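Local coordinates for protein Pre-mRNA-splicing factor SAD1 (Saccharomyces cerevisiae, PDB 4MSX) that promotes the assembly of newly synthesized U4 snRNA into the U4/U6 snRNP and is required for pre-mRNA splicing, its fold being that of a catalytically inactive deubiquitinase, at residues Q170-D173 with R177-L180; N181-F186 with I202-P207; K391-T396 with L470-I475. All blocks are in the same frame, centred on the assembly; numbering follows the deposited sequence.

Contact 1: Q170-D173 with R177-L180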
loop_
_atom_site.group_PDB
_atom_site.type_symbol
_atom_site.label_atom_id
_atom_site.label_comp_id
_atom_site.label_asym_id
_atom_site.label_seq_id
_atom_site.Cartn_x
_atom_site.Cartn_y
_atom_site.Cartn_z
ATOM N N GLN A 170 -13.276 14.269 2.360
ATOM C CA GLN A 170 -13.498 14.354 0.913
ATOM C C GLN A 170 -12.662 15.495 0.292
ATOM O O GLN A 170 -12.614 16.607 0.800
ATOM C CB GLN A 170 -14.993 14.490 0.561
ATOM C CG GLN A 170 -15.838 13.256 0.962
ATOM C CD GLN A 170 -15.703 12.029 0.021
ATOM O OE1 GLN A 170 -15.234 12.126 -1.126
ATOM N NE2 GLN A 170 -16.170 10.869 0.505
ATOM N N CYS A 171 -11.999 15.186 -0.805
ATOM C CA CYS A 171 -11.056 16.095 -1.425
ATOM C C CYS A 171 -11.392 16.165 -2.888
ATOM O O CYS A 171 -12.199 15.377 -3.375
ATOM C CB CYS A 171 -9.632 15.552 -1.246
ATOM S SG CYS A 171 -9.069 15.553 0.465
ATOM N N PHE A 172 -10.734 17.071 -3.617
ATOM C CA PHE A 172 -10.985 17.238 -5.061
ATOM C C PHE A 172 -9.658 17.307 -5.780
ATOM O O PHE A 172 -8.747 17.980 -5.296
ATOM C CB PHE A 172 -11.792 18.529 -5.328
ATOM C CG PHE A 172 -13.181 18.460 -4.776
ATOM C CD1 PHE A 172 -14.201 17.860 -5.502
ATOM C CD2 PHE A 172 -13.446 18.917 -3.497
ATOM C CE1 PHE A 172 -15.492 17.745 -4.964
ATOM C CE2 PHE A 172 -14.726 18.807 -2.949
ATOM C CZ PHE A 172 -15.749 18.219 -3.685
ATOM N N ASP A 173 -9.521 16.598 -6.897
ATOM C CA ASP A 173 -8.279 16.691 -7.636
ATOM C C ASP A 173 -8.403 17.879 -8.623
ATOM O O ASP A 173 -9.396 18.604 -8.595
ATOM C CB ASP A 173 -7.888 15.368 -8.323
ATOM C CG ASP A 173 -8.786 14.993 -9.505
ATOM O OD1 ASP A 173 -9.691 15.770 -9.867
ATOM O OD2 ASP A 173 -8.563 13.891 -10.093
ATOM N N ARG A 177 -12.523 15.846 -9.748
ATOM C CA ARG A 177 -13.022 14.531 -9.332
ATOM C C ARG A 177 -12.840 14.386 -7.805
ATOM O O ARG A 177 -11.755 14.653 -7.284
ATOM C CB ARG A 177 -12.299 13.428 -10.078
ATOM C CG ARG A 177 -12.556 13.461 -11.582
ATOM C CD ARG A 177 -11.646 12.486 -12.325
ATOM N NE ARG A 177 -10.260 12.948 -12.300
ATOM C CZ ARG A 177 -9.272 12.422 -13.022
ATOM N NH1 ARG A 177 -9.500 11.390 -13.837
ATOM N NH2 ARG A 177 -8.047 12.926 -12.923
ATOM N N THR A 178 -13.897 14.018 -7.071
ATOM C CA THR A 178 -13.787 13.979 -5.604
ATOM C C THR A 178 -13.169 12.635 -5.193
ATOM O O THR A 178 -13.286 11.662 -5.938
ATOM C CB THR A 178 -15.175 14.189 -4.914
ATOM O OG1 THR A 178 -15.014 14.343 -3.486
ATOM C CG2 THR A 178 -16.082 13.018 -5.218
ATOM N N TYR A 179 -12.499 12.582 -4.034
ATOM C CA TYR A 179 -11.966 11.312 -3.544
ATOM C C TYR A 179 -11.848 11.470 -2.053
ATOM O O TYR A 179 -11.829 12.602 -1.550
ATOM C CB TYR A 179 -10.597 10.967 -4.153
ATOM C CG TYR A 179 -9.485 11.950 -3.797
ATOM C CD1 TYR A 179 -9.320 13.134 -4.511
ATOM C CD2 TYR A 179 -8.587 11.682 -2.744
ATOM C CE1 TYR A 179 -8.276 14.024 -4.203
ATOM C CE2 TYR A 179 -7.563 12.567 -2.420
ATOM C CZ TYR A 179 -7.405 13.729 -3.171
ATOM O OH TYR A 179 -6.415 14.601 -2.840
ATOM N N LEU A 180 -11.819 10.346 -1.331
ATOM C CA LEU A 180 -11.599 10.372 0.103
ATOM C C LEU A 180 -10.107 10.135 0.315
ATOM O O LEU A 180 -9.605 9.085 -0.117
ATOM C CB LEU A 180 -12.469 9.233 0.743
ATOM C CG LEU A 180 -12.473 9.066 2.256
ATOM C CD1 LEU A 180 -13.077 10.308 2.910
ATOM C CD2 LEU A 180 -13.283 7.784 2.682
#

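Contact 2: N181-F186 with I202-P207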
loop_
_atom_site.group_PDB
_atom_site.type_symbol
_atom_site.label_atom_id
_atom_site.label_comp_id
_atom_site.label_asym_id
_atom_site.label_seq_id
_atom_site.Cartn_x
_atom_site.Cartn_y
_atom_site.Cartn_z
ATOM N N ASN A 181 -9.383 11.047 0.969
ATOM C CA ASN A 181 -7.919 10.945 0.946
ATOM C C ASN A 181 -7.493 9.698 1.747
ATOM O O ASN A 181 -8.154 9.339 2.721
ATOM C CB ASN A 181 -7.183 12.213 1.408
ATOM C CG ASN A 181 -7.273 12.478 2.931
ATOM O OD1 ASN A 181 -8.364 12.528 3.503
ATOM N ND2 ASN A 181 -6.131 12.610 3.581
ATOM N N GLY A 182 -6.451 9.016 1.271
ATOM C CA GLY A 182 -6.037 7.714 1.817
ATOM C C GLY A 182 -6.759 6.555 1.148
ATOM O O GLY A 182 -6.245 5.434 1.157
ATOM N N PHE A 183 -7.930 6.796 0.583
ATOM C CA PHE A 183 -8.748 5.705 0.019
ATOM C C PHE A 183 -8.770 5.804 -1.512
ATOM O O PHE A 183 -9.831 5.986 -2.123
ATOM C CB PHE A 183 -10.184 5.759 0.598
ATOM C CG PHE A 183 -10.231 5.425 2.051
ATOM C CD1 PHE A 183 -9.787 6.355 3.011
ATOM C CD2 PHE A 183 -10.688 4.188 2.469
ATOM C CE1 PHE A 183 -9.799 6.068 4.356
ATOM C CE2 PHE A 183 -10.725 3.867 3.786
ATOM C CZ PHE A 183 -10.262 4.835 4.768
ATOM N N ILE A 184 -7.595 5.746 -2.130
ATOM C CA ILE A 184 -7.486 5.965 -3.562
ATOM C C ILE A 184 -6.891 4.724 -4.236
ATOM O O ILE A 184 -6.294 3.881 -3.570
ATOM C CB ILE A 184 -6.594 7.178 -3.891
ATOM C CG1 ILE A 184 -5.188 6.973 -3.331
ATOM C CG2 ILE A 184 -7.193 8.475 -3.326
ATOM C CD1 ILE A 184 -4.246 8.077 -3.697
ATOM N N GLY A 185 -7.074 4.649 -5.551
ATOM C CA GLY A 185 -6.578 3.567 -6.351
ATOM C C GLY A 185 -5.340 3.947 -7.150
ATOM O O GLY A 185 -4.706 5.045 -6.968
ATOM N N PHE A 186 -4.989 3.005 -8.036
ATOM C CA PHE A 186 -3.682 2.980 -8.643
ATOM C C PHE A 186 -3.858 2.515 -10.089
ATOM O O PHE A 186 -4.706 1.640 -10.378
ATOM C CB PHE A 186 -2.749 1.961 -7.962
ATOM C CG PHE A 186 -2.424 2.269 -6.505
ATOM C CD1 PHE A 186 -3.307 1.874 -5.505
ATOM C CD2 PHE A 186 -1.237 2.910 -6.168
ATOM C CE1 PHE A 186 -3.052 2.137 -4.167
ATOM C CE2 PHE A 186 -0.946 3.188 -4.800
ATOM C CZ PHE A 186 -1.861 2.772 -3.813
ATOM N N ILE A 202 -0.701 -1.416 4.653
ATOM C CA ILE A 202 0.243 -0.869 5.595
ATOM C C ILE A 202 0.021 0.646 5.798
ATOM O O ILE A 202 0.200 1.148 6.913
ATOM C CB ILE A 202 1.677 -1.205 5.226
ATOM C CG1 ILE A 202 2.568 -0.987 6.454
ATOM C CG2 ILE A 202 2.138 -0.417 3.992
ATOM C CD1 ILE A 202 4.045 -1.282 6.194
ATOM N N SER A 203 -0.417 1.367 4.764
ATOM C CA SER A 203 -0.698 2.798 4.890
ATOM C C SER A 203 -1.921 3.095 5.758
ATOM O O SER A 203 -2.113 4.238 6.191
ATOM C CB SER A 203 -0.906 3.415 3.503
ATOM O OG SER A 203 0.313 3.413 2.801
ATOM N N HIS A 204 -2.758 2.074 5.991
ATOM C CA HIS A 204 -3.965 2.254 6.793
ATOM C C HIS A 204 -3.808 1.732 8.233
ATOM O O HIS A 204 -4.773 1.756 8.984
ATOM C CB HIS A 204 -5.226 1.679 6.078
ATOM C CG HIS A 204 -5.684 2.567 4.958
ATOM N ND1 HIS A 204 -6.895 3.237 4.968
ATOM C CD2 HIS A 204 -5.018 3.011 3.855
ATOM C CE1 HIS A 204 -6.987 3.997 3.887
ATOM N NE2 HIS A 204 -5.866 3.865 3.185
ATOM N N MET A 205 -2.615 1.259 8.598
ATOM C CA MET A 205 -2.318 0.909 10.012
ATOM C C MET A 205 -1.826 2.166 10.700
ATOM O O MET A 205 -0.680 2.575 10.530
ATOM C CB MET A 205 -1.228 -0.141 10.112
ATOM C CG MET A 205 -1.746 -1.466 9.569
ATOM S SD MET A 205 -0.435 -2.692 9.439
ATOM C CE MET A 205 -1.465 -4.051 8.864
ATOM N N VAL A 206 -2.703 2.797 11.452
ATOM C CA VAL A 206 -2.428 4.180 11.875
ATOM C C VAL A 206 -1.022 4.499 12.441
ATOM O O VAL A 206 -0.432 5.508 12.083
ATOM C CB VAL A 206 -3.565 4.707 12.765
ATOM C CG1 VAL A 206 -3.167 6.015 13.437
ATOM C CG2 VAL A 206 -4.811 4.937 11.878
ATOM N N PRO A 207 -0.463 3.646 13.295
ATOM C CA PRO A 207 0.846 3.936 13.919
ATOM C C PRO A 207 1.983 3.867 12.939
ATOM O O PRO A 207 3.016 4.534 13.086
ATOM C CB PRO A 207 1.039 2.805 14.947
ATOM C CG PRO A 207 -0.315 2.091 15.047
ATOM C CD PRO A 207 -1.146 2.458 13.859
#

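Contact 3: K391-T396 with L470-I475. With ACT (acetate ion), chain C.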
loop_
_atom_site.group_PDB
_atom_site.type_symbol
_atom_site.label_atom_id
_atom_site.label_comp_id
_atom_site.label_asym_id
_atom_site.label_seq_id
_atom_site.Cartn_x
_atom_site.Cartn_y
_atom_site.Cartn_z
ATOM N N LYS A 391 -6.974 -22.135 -10.550
ATOM C CA LYS A 391 -8.240 -22.815 -10.868
ATOM C C LYS A 391 -8.697 -23.796 -9.786
ATOM O O LYS A 391 -9.889 -23.919 -9.498
ATOM C CB LYS A 391 -8.089 -23.613 -12.175
ATOM C CG LYS A 391 -9.383 -24.208 -12.657
ATOM C CD LYS A 391 -9.204 -24.718 -14.111
ATOM C CE LYS A 391 -10.550 -25.048 -14.772
ATOM N NZ LYS A 391 -10.435 -25.306 -16.257
ATOM N N ASN A 392 -7.739 -24.542 -9.219
ATOM C CA ASN A 392 -8.049 -25.559 -8.222
ATOM C C ASN A 392 -8.031 -25.061 -6.768
ATOM O O ASN A 392 -7.950 -25.862 -5.834
ATOM C CB ASN A 392 -7.064 -26.717 -8.400
ATOM C CG ASN A 392 -7.329 -27.453 -9.701
ATOM O OD1 ASN A 392 -8.486 -27.708 -10.010
ATOM N ND2 ASN A 392 -6.299 -27.652 -10.507
ATOM N N ARG A 393 -8.116 -23.746 -6.592
ATOM C CA ARG A 393 -8.008 -23.145 -5.253
ATOM C C ARG A 393 -9.206 -23.507 -4.357
ATOM O O ARG A 393 -10.287 -23.897 -4.830
ATOM C CB ARG A 393 -7.936 -21.609 -5.358
ATOM C CG ARG A 393 -9.276 -20.982 -5.708
ATOM C CD ARG A 393 -9.115 -19.480 -6.135
ATOM N NE ARG A 393 -10.403 -18.893 -6.503
ATOM C CZ ARG A 393 -10.997 -19.092 -7.681
ATOM N NH1 ARG A 393 -10.412 -19.845 -8.635
ATOM N NH2 ARG A 393 -12.155 -18.518 -7.913
ATOM N N ASN A 394 -9.005 -23.366 -3.048
ATOM C CA ASN A 394 -10.044 -23.713 -2.090
ATOM C C ASN A 394 -11.086 -22.585 -2.033
ATOM O O ASN A 394 -10.811 -21.482 -1.493
ATOM C CB ASN A 394 -9.409 -23.963 -0.712
ATOM C CG ASN A 394 -10.407 -24.495 0.306
ATOM O OD1 ASN A 394 -11.533 -24.036 0.363
ATOM N ND2 ASN A 394 -9.986 -25.474 1.097
ATOM N N GLN A 395 -12.283 -22.833 -2.574
ATOM C CA GLN A 395 -13.292 -21.769 -2.637
ATOM C C GLN A 395 -14.356 -21.828 -1.535
ATOM O O GLN A 395 -15.457 -21.298 -1.707
ATOM C CB GLN A 395 -13.953 -21.727 -4.010
ATOM C CG GLN A 395 -12.940 -21.548 -5.128
ATOM C CD GLN A 395 -13.636 -21.320 -6.465
ATOM O OE1 GLN A 395 -14.488 -20.443 -6.567
ATOM N NE2 GLN A 395 -13.327 -22.163 -7.469
ATOM N N THR A 396 -13.995 -22.410 -0.389
ATOM C CA THR A 396 -14.897 -22.457 0.765
ATOM C C THR A 396 -15.337 -21.043 1.099
ATOM O O THR A 396 -14.512 -20.102 1.155
ATOM C CB THR A 396 -14.222 -23.117 1.998
ATOM O OG1 THR A 396 -13.773 -24.438 1.658
ATOM C CG2 THR A 396 -15.159 -23.190 3.168
ATOM N N LEU A 470 -19.233 -12.058 0.999
ATOM C CA LEU A 470 -19.614 -12.824 -0.210
ATOM C C LEU A 470 -18.499 -12.980 -1.248
ATOM O O LEU A 470 -18.555 -13.886 -2.059
ATOM C CB LEU A 470 -20.810 -12.172 -0.896
ATOM C CG LEU A 470 -22.067 -12.294 -0.018
ATOM C CD1 LEU A 470 -23.154 -11.527 -0.692
ATOM C CD2 LEU A 470 -22.426 -13.805 0.115
ATOM N N LYS A 471 -17.500 -12.104 -1.226
ATOM C CA LYS A 471 -16.353 -12.263 -2.151
ATOM C C LYS A 471 -15.279 -13.105 -1.491
ATOM O O LYS A 471 -15.279 -13.280 -0.239
ATOM C CB LYS A 471 -15.783 -10.862 -2.489
ATOM C CG LYS A 471 -16.788 -10.025 -3.272
ATOM C CD LYS A 471 -16.128 -8.863 -4.017
ATOM C CE LYS A 471 -17.143 -8.109 -4.893
ATOM N NZ LYS A 471 -16.614 -6.799 -5.452
ATOM N N GLU A 472 -14.335 -13.585 -2.291
ATOM C CA GLU A 472 -13.358 -14.520 -1.753
ATOM C C GLU A 472 -12.236 -13.811 -0.958
ATOM O O GLU A 472 -11.242 -13.360 -1.566
ATOM C CB GLU A 472 -12.753 -15.279 -2.901
ATOM C CG GLU A 472 -11.928 -16.482 -2.474
ATOM C CD GLU A 472 -11.253 -17.195 -3.650
ATOM O OE1 GLU A 472 -11.974 -17.753 -4.506
ATOM O OE2 GLU A 472 -9.992 -17.211 -3.727
ATOM N N THR A 473 -12.371 -13.785 0.366
ATOM C CA THR A 473 -11.393 -13.140 1.237
ATOM C C THR A 473 -10.068 -13.924 1.226
ATOM O O THR A 473 -10.033 -15.182 1.242
ATOM C CB THR A 473 -11.922 -12.953 2.695
ATOM O OG1 THR A 473 -10.936 -12.245 3.436
ATOM C CG2 THR A 473 -12.189 -14.336 3.392
ATOM N N PHE A 474 -8.961 -13.190 1.137
ATOM C CA PHE A 474 -7.632 -13.812 1.126
ATOM C C PHE A 474 -6.804 -13.335 2.332
ATOM O O PHE A 474 -6.156 -14.138 2.997
ATOM C CB PHE A 474 -6.903 -13.417 -0.180
ATOM C CG PHE A 474 -5.526 -14.018 -0.322
ATOM C CD1 PHE A 474 -5.360 -15.394 -0.470
ATOM C CD2 PHE A 474 -4.397 -13.192 -0.372
ATOM C CE1 PHE A 474 -4.095 -15.951 -0.615
ATOM C CE2 PHE A 474 -3.118 -13.752 -0.522
ATOM C CZ PHE A 474 -2.956 -15.109 -0.656
ATOM N N ILE A 475 -6.765 -12.011 2.565
ATOM C CA ILE A 475 -6.093 -11.450 3.719
ATOM C C ILE A 475 -7.007 -10.452 4.421
ATOM O O ILE A 475 -7.708 -9.687 3.767
ATOM C CB ILE A 475 -4.805 -10.635 3.271
ATOM C CG1 ILE A 475 -3.628 -11.576 3.091
ATOM C CG2 ILE A 475 -4.456 -9.548 4.307
ATOM C CD1 ILE A 475 -2.495 -10.886 2.321
HETATM C C ACT C . -6.186 -25.794 -0.333
HETATM O O ACT C . -5.084 -25.292 0.061
HETATM O OXT ACT C . -7.040 -26.221 0.555
HETATM C CH3 ACT C . -6.434 -25.838 -1.825
HETATM O O HOH W 1 -12.528 -15.676 -6.548
HETATM O O HOH W 2 -14.529 -18.306 -4.612
#

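Contact 1: Q170-D173 with R177-L180
The carbonyl oxygen of Cys171 is gripped by two donors of the neighbouring strand: the Thr178 hydroxyl, OG1 to O 3.0 Å, and the backbone amide of Tyr179, N to O 2.9 Å. They arrive from opposite faces of the carbonyl plane, a neat example of a side chain adding to the ladder of an antiparallel hairpin. Thr178 can do this because OG1 stands anti to the backbone N (chi1 -172°), which also lays the hydroxyl over one face of the Phe172 ring, toward its rim. In return, Cys171 N donates to Tyr179 O at 2.7 Å, completing the hydrogen-bonded pair.

On the other face of the ribbon the Tyr179 ring folds back across the strands. Cys171 CB sits over its face, 3.7 Å from the ring centroid, in a CH-pi contact, while SG lies obliquely to the same ring. The Tyr179 hydroxyl reaches beyond the hairpin to Ser236 O and Leu239 N.

Near the turn, Asp173 uses both carboxylate oxygens on Arg177. Asp173 OD1 takes Arg177 N at 2.8 Å from above the carboxylate plane. Asp173 OD2 offers its syn lone pair to Arg177 NE at 2.9 Å. A weak bond from NH2 joins it there. The two flat groups are turned 51° apart, and NE makes the sounder of the two bonds.

Strands 170-172 and 178-180 thus form a small two-stranded sheet, following helix 161-165 in the chain, with Cys171 and Tyr179 turned to the loop that follows helix 222-234.

Contact 2: N181-F186 with I202-P207
Gly182 is the first residue of 181-186 to meet the other segment, and it does so through its carbonyl: His204 NE2 donates to Gly182 O at 2.6 Å. The oxygen lies in the plane of the imidazole, yet the donor stands 47° out of the carbonyl plane, so the bond is short without being aimed at a lone pair. The positive phi of Gly182 would jam a side chain against the preceding carbonyl oxygen, which by itself calls for glycine; a CB would merely face His204.

Phe183 comes next and supplies the flat surface. His204 CE1 is poised over the centre of its ring, and Phe183 CZ is 3.5 Å from that carbon. The planes stand at 87° with centroids 4.6 Å apart, a T-shaped stack in which the imidazole is the edge and the phenyl the face. One edge of His204 is therefore used twice, NE2 for the polar bond and CE1 for the aromatic one, and together they are likely to hold the rotation of the ring. With CG anti to the carbonyl carbon (chi1 -75°), the His204 ring continues toward the loop, in the direction CB already points. A leucine in place of His204 would probably leave the Gly182 carbonyl without this donor and the Phe183 face without its perpendicular edge.

The principle at work is a single side chain joining a helix end to a loop. Helix 189-203 probably corresponds to the USP helix at whose start active relatives carry the catalytic cysteine; His204 directly follows its other end, just before helix 206-214. Leu444 of strand 438-446 touches both Phe183 and His204, so the pair is covered by that strand of the large sheet, with Trp235, past helix 222-234, beside His204.

Contact 3: K391-T396 with L470-I475
A buried arginine paired with a glutamate joins the loop 391-396 to segment 470-475, and an Asx turn shapes the loop beside it. In the conformer given, the salt bridge runs from Arg393 NE to Glu472 OE1 at 2.8 Å, nearly straight, with an N-H...O angle of 161°. OE1 uses its syn lone pair and lies close to the guanidinium plane, the two planes being 30° apart. The Arg393 chain, extended from CG to NE, spans the distance and presents NE rather than the end of the guanidinium.

The same oxygen gathers further donors, illustrating how one carboxylate atom can organise a small polar network. One water donates to Glu472 OE1 and accepts from Arg393 NH2. A second donates to Glu472 OE1 at 2.6 Å and, at 2.9 Å, to Gln395 OE1, linking the amide to the carboxylate. The amide carbon of Gln395 also lies over one guanidinium face, offset toward the rim. Glu472 OE2 has a separate partner in His419 ND1, so both oxygens of the carboxylate are engaged.

Within the loop, Asn394 OD1 takes in the Thr396 backbone N at 3.0 Å and its hydroxyl OG1 at 2.6 Å, both in the carbonyl plane. Asn394 ND2 binds an acetate, probably from the crystallisation liquor, and Pro328 O.

The loop lies between strands 374-379 and 397-399 in the chain. Arg393 packs on His419 and Val421 of strand 409-421, the strand that pairs with 472-480, where Phe474 and Ile475 form a classic beta bulge opposite Val417.

Followed from the N terminus, the three contacts come in series, none nested in or crossing another. Contact 1 closes the short loop of a hairpin, with three residues between its segments. Contact 2 opens at the next residue and closes a longer loop, made mostly of helix 189-203, tying the chain after that helix to the end of the hairpin. The two touch directly, Tyr179 CD2 lying 3.5 Å from Ile184 CG2. Contact 3 spans 73 residues, many of them in strands of the large sheet, and ties the loop before strand 397-399 to strand 472-480 of that sheet. It lies about 24 Å from contact 2, centre to centre, within the same USP domain.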